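Local coordinates for protein soluble inorganic pyrophosphatase (Toxoplasma gondii, PDB 5WRT) that probably hydrolyses inorganic pyrophosphate to phosphate with the help of magnesium ions, at residues 14-19 and 65-70; 74-77 and 81-84. All coordinates share one frame; numbering follows the deposited sequence.

Interaction 1: residues 14-19 and 65-70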
loop_
_atom_site.group_PDB
_atom_site.type_symbol
_atom_site.label_atom_id
_atom_site.label_comp_id
_atom_site.label_asym_id
_atom_site.label_seq_id
_atom_site.Cartn_x
_atom_site.Cartn_y
_atom_site.Cartn_z
ATOM N N ASP A 14 -11.890 17.100 18.265
ATOM C CA ASP A 14 -11.295 18.273 18.893
ATOM C C ASP A 14 -9.771 18.255 18.895
ATOM O O ASP A 14 -9.158 19.223 19.357
ATOM C CB ASP A 14 -11.809 18.427 20.331
ATOM C CG ASP A 14 -11.392 17.278 21.235
ATOM O OD1 ASP A 14 -10.853 16.271 20.727
ATOM O OD2 ASP A 14 -11.609 17.383 22.461
ATOM N N PHE A 15 -9.146 17.191 18.399
ATOM C CA PHE A 15 -7.695 17.104 18.455
ATOM C C PHE A 15 -7.081 18.140 17.524
ATOM O O PHE A 15 -7.529 18.323 16.389
ATOM C CB PHE A 15 -7.218 15.702 18.075
ATOM C CG PHE A 15 -5.734 15.509 18.217
ATOM C CD1 PHE A 15 -5.165 15.346 19.469
ATOM C CD2 PHE A 15 -4.906 15.502 17.106
ATOM C CE1 PHE A 15 -3.801 15.170 19.612
ATOM C CE2 PHE A 15 -3.539 15.327 17.242
ATOM C CZ PHE A 15 -2.987 15.162 18.498
ATOM N N ARG A 16 -6.043 18.815 18.009
ATOM C CA ARG A 16 -5.452 19.918 17.268
ATOM C C ARG A 16 -4.035 20.146 17.773
ATOM O O ARG A 16 -3.788 20.111 18.981
ATOM C CB ARG A 16 -6.309 21.183 17.428
ATOM C CG ARG A 16 -5.590 22.504 17.212
ATOM C CD ARG A 16 -6.393 23.661 17.808
ATOM N NE ARG A 16 -7.741 23.752 17.249
ATOM C CZ ARG A 16 -8.219 24.810 16.599
ATOM N NH1 ARG A 16 -7.457 25.882 16.421
ATOM N NH2 ARG A 16 -9.460 24.798 16.127
ATOM N N VAL A 17 -3.113 20.374 16.842
ATOM C CA VAL A 17 -1.715 20.638 17.161
ATOM C C VAL A 17 -1.357 22.020 16.638
ATOM O O VAL A 17 -1.487 22.291 15.436
ATOM C CB VAL A 17 -0.779 19.572 16.568
ATOM C CG1 VAL A 17 0.667 19.898 16.900
ATOM C CG2 VAL A 17 -1.151 18.190 17.084
ATOM N N LEU A 18 -0.908 22.887 17.537
ATOM C CA LEU A 18 -0.476 24.235 17.212
ATOM C C LEU A 18 1.017 24.366 17.474
ATOM O O LEU A 18 1.585 23.640 18.295
ATOM C CB LEU A 18 -1.247 25.277 18.027
ATOM C CG LEU A 18 -2.731 25.420 17.690
ATOM C CD1 LEU A 18 -3.539 25.755 18.933
ATOM C CD2 LEU A 18 -2.929 26.482 16.618
ATOM N N LEU A 19 1.652 25.292 16.765
ATOM C CA LEU A 19 3.088 25.501 16.862
ATOM C C LEU A 19 3.381 26.862 17.473
ATOM O O LEU A 19 2.670 27.838 17.216
ATOM C CB LEU A 19 3.754 25.395 15.489
ATOM C CG LEU A 19 3.835 23.992 14.886
ATOM C CD1 LEU A 19 4.837 23.976 13.754
ATOM C CD2 LEU A 19 4.212 22.974 15.949
ATOM N N LEU A 65 -5.681 25.341 6.601
ATOM C CA LEU A 65 -5.216 26.622 6.079
ATOM C C LEU A 65 -6.215 27.756 6.298
ATOM O O LEU A 65 -5.815 28.924 6.271
ATOM C CB LEU A 65 -4.900 26.485 4.588
ATOM C CG LEU A 65 -3.905 25.378 4.223
ATOM C CD1 LEU A 65 -3.526 25.446 2.751
ATOM C CD2 LEU A 65 -2.661 25.438 5.102
ATOM N N ARG A 66 -7.493 27.447 6.520
ATOM C CA ARG A 66 -8.477 28.499 6.762
ATOM C C ARG A 66 -8.398 29.051 8.179
ATOM O O ARG A 66 -8.779 30.203 8.411
ATOM C CB ARG A 66 -9.891 27.987 6.489
ATOM C CG ARG A 66 -10.248 27.901 5.014
ATOM C CD ARG A 66 -11.604 27.245 4.814
ATOM N NE ARG A 66 -12.627 27.820 5.684
ATOM C CZ ARG A 66 -13.706 28.464 5.247
ATOM N NH1 ARG A 66 -13.908 28.613 3.945
ATOM N NH2 ARG A 66 -14.585 28.954 6.112
ATOM N N LEU A 67 -7.910 28.260 9.125
ATOM C CA LEU A 67 -7.971 28.634 10.528
ATOM C C LEU A 67 -6.780 29.510 10.903
ATOM O O LEU A 67 -5.732 29.455 10.251
ATOM C CB LEU A 67 -7.986 27.384 11.403
ATOM C CG LEU A 67 -9.105 26.383 11.109
ATOM C CD1 LEU A 67 -9.165 25.309 12.181
ATOM C CD2 LEU A 67 -10.446 27.094 10.987
ATOM N N PRO A 68 -6.918 30.337 11.939
ATOM C CA PRO A 68 -5.781 31.154 12.382
ATOM C C PRO A 68 -4.639 30.273 12.869
ATOM O O PRO A 68 -4.845 29.323 13.627
ATOM C CB PRO A 68 -6.371 32.007 13.512
ATOM C CG PRO A 68 -7.578 31.253 13.969
ATOM C CD PRO A 68 -8.127 30.599 12.738
ATOM N N PHE A 69 -3.431 30.587 12.396
ATOM C CA PHE A 69 -2.187 29.872 12.677
ATOM C C PHE A 69 -2.143 28.494 12.031
ATOM O O PHE A 69 -1.225 27.715 12.323
ATOM C CB PHE A 69 -1.930 29.741 14.184
ATOM C CG PHE A 69 -1.682 31.053 14.870
ATOM C CD1 PHE A 69 -0.606 31.845 14.508
ATOM C CD2 PHE A 69 -2.538 31.504 15.861
ATOM C CE1 PHE A 69 -0.378 33.058 15.131
ATOM C CE2 PHE A 69 -2.317 32.717 16.487
ATOM C CZ PHE A 69 -1.233 33.494 16.121
ATOM N N THR A 70 -3.101 28.176 11.161
ATOM C CA THR A 70 -3.091 26.968 10.346
ATOM C C THR A 70 -2.728 25.704 11.145
ATOM O O THR A 70 -1.749 25.044 10.854
ATOM C CB THR A 70 -2.148 27.125 9.160
ATOM O OG1 THR A 70 -0.797 27.219 9.625
ATOM C CG2 THR A 70 -2.491 28.383 8.381
HETATM O O HOH W 1 0.299 26.888 14.727
#
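Leu-18 and Phe-69 mark the closest backbone approach, their CA atoms 7.4 Å apart, and no direct hydrogen bond joins strand residues 16-19 to the loop 65-70. A water takes the place of such a bond: it accepts from Leu-19 N at 2.9 Å and donates to Phe-69 O at 3.0 Å. Beside this bridge, Leu-18 CD2 meets Phe-69 CB at 4.2 Å, the two side chains crossing at about a right angle. The torsion of Phe-69 that sets CG anti to its carbonyl carbon (chi1 -66°) carries the ring away from the strand, leaving CB to make the touch. The loop itself is shaped by a type II beta turn from Leu-67 to Thr-70, closed by Thr-70 N to Leu-67 O at 3.1 Å, with Phe-69 at its third position (phi 69°, psi 9°). It joins strand 57-63 to strand 72-74, and here it packs on the middle strand of the small N-terminal antiparallel sheet. At the other end of the contact, Arg-16 bends near its end, and its NH2 lies 4.0 Å from Leu-67 CD1, which approaches the guanidinium obliquely. Both Arg-16 and Leu-67 also touch Met-73 of strand 72-74.

Interaction 2: residues 74-77 and 81-84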
loop_
_atom_site.group_PDB
_atom_site.type_symbol
_atom_site.label_atom_id
_atom_site.label_comp_id
_atom_site.label_asym_id
_atom_site.label_seq_id
_atom_site.Cartn_x
_atom_site.Cartn_y
_atom_site.Cartn_z
ATOM N N GLN A 74 -7.482 16.646 12.065
ATOM C CA GLN A 74 -7.887 15.542 11.208
ATOM C C GLN A 74 -8.904 16.019 10.179
ATOM O O GLN A 74 -9.835 16.766 10.499
ATOM C CB GLN A 74 -8.468 14.396 12.036
ATOM C CG GLN A 74 -8.719 13.133 11.231
ATOM C CD GLN A 74 -8.880 11.908 12.105
ATOM O OE1 GLN A 74 -8.764 11.985 13.328
ATOM N NE2 GLN A 74 -9.141 10.764 11.480
ATOM N N ASP A 75 -8.708 15.595 8.933
ATOM C CA ASP A 75 -9.623 15.957 7.860
ATOM C C ASP A 75 -11.009 15.376 8.119
ATOM O O ASP A 75 -11.162 14.328 8.751
ATOM C CB ASP A 75 -9.080 15.464 6.519
ATOM C CG ASP A 75 -9.811 16.064 5.333
ATOM O OD1 ASP A 75 -10.246 17.231 5.428
ATOM O OD2 ASP A 75 -9.942 15.371 4.303
ATOM N N LEU A 76 -12.028 16.073 7.622
ATOM C CA LEU A 76 -13.417 15.661 7.769
ATOM C C LEU A 76 -14.012 15.283 6.421
ATOM O O LEU A 76 -13.693 15.893 5.395
ATOM C CB LEU A 76 -14.257 16.769 8.412
ATOM C CG LEU A 76 -13.786 17.303 9.766
ATOM C CD1 LEU A 76 -14.721 18.396 10.268
ATOM C CD2 LEU A 76 -13.685 16.174 10.778
ATOM N N LYS A 77 -14.869 14.264 6.432
ATOM C CA LYS A 77 -15.737 13.936 5.307
ATOM C C LYS A 77 -16.887 14.939 5.218
ATOM O O LYS A 77 -17.116 15.741 6.127
ATOM C CB LYS A 77 -16.298 12.522 5.466
ATOM C CG LYS A 77 -15.314 11.398 5.215
ATOM C CD LYS A 77 -15.930 10.065 5.612
ATOM C CE LYS A 77 -14.906 8.949 5.586
ATOM N NZ LYS A 77 -15.219 7.901 6.599
ATOM N N SER A 81 -17.754 13.148 9.536
ATOM C CA SER A 81 -17.007 12.147 10.280
ATOM C C SER A 81 -15.520 12.291 9.987
ATOM O O SER A 81 -15.119 12.807 8.939
ATOM C CB SER A 81 -17.484 10.742 9.918
ATOM O OG SER A 81 -17.613 10.600 8.515
ATOM N N LEU A 82 -14.701 11.845 10.934
ATOM C CA LEU A 82 -13.255 11.887 10.758
ATOM C C LEU A 82 -12.828 11.021 9.581
ATOM O O LEU A 82 -13.263 9.873 9.447
ATOM C CB LEU A 82 -12.569 11.415 12.038
ATOM C CG LEU A 82 -12.800 12.321 13.245
ATOM C CD1 LEU A 82 -12.231 11.684 14.491
ATOM C CD2 LEU A 82 -12.172 13.686 13.008
ATOM N N ARG A 83 -11.980 11.576 8.720
ATOM C CA ARG A 83 -11.517 10.880 7.528
ATOM C C ARG A 83 -10.167 10.226 7.796
ATOM O O ARG A 83 -9.260 10.859 8.348
ATOM C CB ARG A 83 -11.425 11.828 6.330
ATOM C CG ARG A 83 -10.633 11.260 5.158
ATOM C CD ARG A 83 -10.620 12.195 3.957
ATOM N NE ARG A 83 -11.860 12.095 3.191
ATOM C CZ ARG A 83 -12.664 13.118 2.916
ATOM N NH1 ARG A 83 -12.359 14.337 3.338
ATOM N NH2 ARG A 83 -13.772 12.919 2.213
ATOM N N GLU A 84 -10.044 8.965 7.402
ATOM C CA GLU A 84 -8.790 8.232 7.431
ATOM C C GLU A 84 -8.469 7.751 6.025
ATOM O O GLU A 84 -9.366 7.581 5.193
ATOM C CB GLU A 84 -8.856 7.023 8.372
ATOM C CG GLU A 84 -9.101 7.347 9.831
ATOM C CD GLU A 84 -8.997 6.114 10.711
ATOM O OE1 GLU A 84 -8.797 5.006 10.162
ATOM O OE2 GLU A 84 -9.118 6.249 11.948
HETATM O O HOH W 2 -9.834 8.348 13.215
HETATM O O HOH W 3 -12.338 7.415 6.646
#
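The connection between the outer strands 72-74 and 84-89 of a three-stranded antiparallel sheet folds back on itself, joined by a single beta bridge between Leu-76 and Leu-82, whose CA atoms are 4.8 Å apart. Two backbone bonds flank these residues as a non-hydrogen-bonded pair: Arg-83 N donates to Asp-75 O, and Lys-77 N to Ser-81 O, the latter at 2.9 Å. Arg-83 and Asp-75 run side by side, pointing the same way, and NH1 reaches Asp-75 OD2 at 2.8 Å in a salt bridge. The carboxylate oxygen lies close to the guanidinium plane, yet it is itself met from above the carboxylate plane, the two flat groups being turned 37° apart. Lys-77 CG rests over one face of the same guanidinium, 3.7 Å from NH2, so aliphatic packing and charge pairing together restrict the arginine's end. The Gln-74 side chain crosses Leu-82 at about a right angle, its NE2 3.5 Å from Leu-82 CB. With CG anti to its backbone N (chi1 -171°) and the chain extended beyond, its NE2 donates to Arg-83 O at 3.1 Å, almost straight (174°) but from above the carbonyl plane. The same nitrogen donates to a water that is in turn hydrogen-bonded to Glu-84 OE2. Leu-76 and Leu-82 meet obliquely through their CD2 methyls, 3.7 Å apart. A second water accepts from Lys-77 NZ and Glu-84 N. The side chain of Asp-75 is about 10 Å from a bound magnesium ion, placing this surface loop near the metal site. Strand 57-63 runs between the two outer strands, and its Lys-60 makes backbone bonds to both Asp-75 and Arg-83; Arg-58 forms a salt bridge with Glu-84, and Arg-59 and Met-61 pack against Gln-74.

How the interactions relate
From the N terminus, the chain lays down strands 3-7, 16-20 and 26-27, then runs through 47-53 and 57-63 before the loop 65-70 returns to strand 16-20; interaction 1 thus closes a long excursion of 45 intervening residues. The chain then passes through strand 72-74 into interaction 2, which closes a tight local loop of only three residues before strand 84-89. The two contacts follow in series, neither nested nor crossed, with centres about 15 Å apart. Strand 72-74 links them: the first ties the N-terminal sheet to the loop entering this strand, and the second joins its end to the start of 84-89, the two outer strands of the sheet whose middle strand is 57-63.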